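Local coordinates for protein halogenase (Chondromyces crocatus, PDB 3E1T) that probably catalyses the FAD-dependent chlorination step in the biosynthesis of the myxobacterial natural product chondrochloren, at residues A27-R32 against V494-G499. Numbering follows the deposited sequence.
Sequences AMRGHR and VPSRDG
The guanidinium of Arg29 and the carboxylate of Asp498 lie almost in one plane, 2° apart, and meet edge to edge. Asp498 OD2 stands at the NE edge of the guanidinium, and Ser496 OG lies near the same plane beside NH2; within 27-32, Arg29 O sits above one face of the His31 ring, offset toward its rim. The salt bridge is single-pronged: Arg29 NE donates to Asp498 OD2 over 3.1 Å with an N-H...O angle of 160°, and OD2 receives it on the anti lone pair, turned away from OD1. Arg29 NH2 remains 3.9 Å from Asp498 OD2, so this is not the two-bond pairing of arginine with carboxylate. Arg29 NH2 lies 3.5 Å from Ser496 OG, a contact rather than a clear hydrogen bond. That hydroxyl bonds to the carbonyl of Ala501 and weakly accepts the Gly499 amide, within the type I turn from Ser496 to Gly499.

Bends at chi2, held at 27°, and at chi3 carry the Arg29 chain across to this turn, spanning 9.4 Å between Arg29 CA and Asp498 CA. Its side chain also touches Asn331 of helix 315-333 and Ala501. Thus the turn after helix 17-27, which leads into strand 33-36 of the parallel sheet in the FAD-binding region, is tied to the C-terminal segment. Replacing Arg29 with an alanine would probably leave Asp498 OD2 without its cationic mate and remove the link between the two turns. With just 108 Å² buried, none of the touching residues buried and one charged hydrogen bond, the chemistry implies a surface tether whose electrostatic strength is probably moderated by solvent.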
# COMPACT_ATOMS: atom_id res chain seq x y z
N ALA A 27 12.36 -19.55 1.32
CA ALA A 27 13.04 -20.39 2.31
C ALA A 27 12.20 -21.60 2.71
O ALA A 27 12.74 -22.69 2.91
CB ALA A 27 13.41 -19.57 3.53
N MET A 28 10.89 -21.40 2.82
CA MET A 28 9.92 -22.48 3.06
C MET A 28 9.98 -23.60 2.02
O MET A 28 9.53 -24.72 2.28
CB MET A 28 8.49 -21.92 3.12
CG MET A 28 8.12 -21.25 4.43
SD MET A 28 6.48 -20.48 4.44
CE MET A 28 5.47 -21.81 3.78
N ARG A 29 10.54 -23.30 0.86
CA ARG A 29 10.68 -24.27 -0.23
C ARG A 29 12.08 -24.91 -0.17
O ARG A 29 12.41 -25.79 -0.96
CB ARG A 29 10.45 -23.56 -1.57
CG ARG A 29 9.75 -24.37 -2.69
CD ARG A 29 8.81 -25.49 -2.22
NE ARG A 29 7.52 -25.54 -2.93
CZ ARG A 29 7.34 -25.71 -4.24
NH1 ARG A 29 8.37 -25.83 -5.08
NH2 ARG A 29 6.11 -25.75 -4.73
N GLY A 30 12.89 -24.46 0.79
CA GLY A 30 14.20 -25.03 1.04
C GLY A 30 15.30 -24.42 0.19
O GLY A 30 16.13 -25.14 -0.37
N HIS A 31 15.32 -23.09 0.11
CA HIS A 31 16.33 -22.38 -0.66
C HIS A 31 17.14 -21.47 0.25
O HIS A 31 16.69 -21.15 1.36
CB HIS A 31 15.69 -21.58 -1.79
CG HIS A 31 14.95 -22.41 -2.79
ND1 HIS A 31 13.59 -22.33 -2.97
CD2 HIS A 31 15.39 -23.35 -3.66
CE1 HIS A 31 13.22 -23.17 -3.92
NE2 HIS A 31 14.29 -23.80 -4.36
N ARG A 32 18.33 -21.07 -0.20
CA ARG A 32 19.20 -20.19 0.57
C ARG A 32 18.82 -18.73 0.32
O ARG A 32 19.01 -18.21 -0.78
CB ARG A 32 20.69 -20.40 0.19
CG ARG A 32 21.11 -21.87 0.05
CD ARG A 32 22.60 -22.04 -0.31
NE ARG A 32 23.03 -21.44 -1.59
CZ ARG A 32 22.69 -21.85 -2.81
NH1 ARG A 32 21.84 -22.87 -2.98
NH2 ARG A 32 23.17 -21.23 -3.88
N VAL A 494 -1.59 -21.60 -12.61
CA VAL A 494 -2.28 -21.85 -11.35
C VAL A 494 -1.23 -22.22 -10.30
O VAL A 494 -0.19 -22.76 -10.65
CB VAL A 494 -3.35 -22.98 -11.47
CG1 VAL A 494 -4.50 -22.54 -12.36
CG2 VAL A 494 -2.74 -24.28 -11.99
N PRO A 495 -1.49 -21.92 -9.02
CA PRO A 495 -0.52 -22.33 -8.02
C PRO A 495 -0.46 -23.85 -7.84
O PRO A 495 -1.46 -24.55 -8.04
CB PRO A 495 -1.02 -21.67 -6.73
CG PRO A 495 -1.98 -20.63 -7.17
CD PRO A 495 -2.60 -21.17 -8.41
N SER A 496 0.72 -24.33 -7.47
CA SER A 496 0.92 -25.69 -6.99
C SER A 496 0.04 -25.95 -5.76
O SER A 496 -0.38 -25.00 -5.08
CB SER A 496 2.39 -25.88 -6.63
OG SER A 496 2.81 -24.92 -5.67
N ARG A 497 -0.22 -27.22 -5.47
CA ARG A 497 -0.94 -27.62 -4.25
C ARG A 497 -0.40 -26.85 -3.03
O ARG A 497 -1.17 -26.43 -2.17
CB ARG A 497 -0.82 -29.13 -4.01
CG ARG A 497 -1.51 -29.63 -2.73
CD ARG A 497 -1.26 -31.11 -2.47
NE ARG A 497 -1.04 -31.38 -1.04
CZ ARG A 497 -0.98 -32.60 -0.50
NH1 ARG A 497 -1.13 -33.69 -1.25
NH2 ARG A 497 -0.78 -32.73 0.81
N ASP A 498 0.92 -26.67 -3.00
CA ASP A 498 1.59 -25.95 -1.93
C ASP A 498 1.23 -24.46 -1.90
O ASP A 498 1.24 -23.83 -0.84
CB ASP A 498 3.10 -26.09 -2.12
CG ASP A 498 3.88 -25.89 -0.84
OD1 ASP A 498 3.25 -25.75 0.24
OD2 ASP A 498 5.13 -25.89 -0.91
N GLY A 499 0.92 -23.91 -3.07
CA GLY A 499 0.65 -22.48 -3.23
C GLY A 499 1.92 -21.64 -3.21
O GLY A 499 1.85 -20.40 -3.19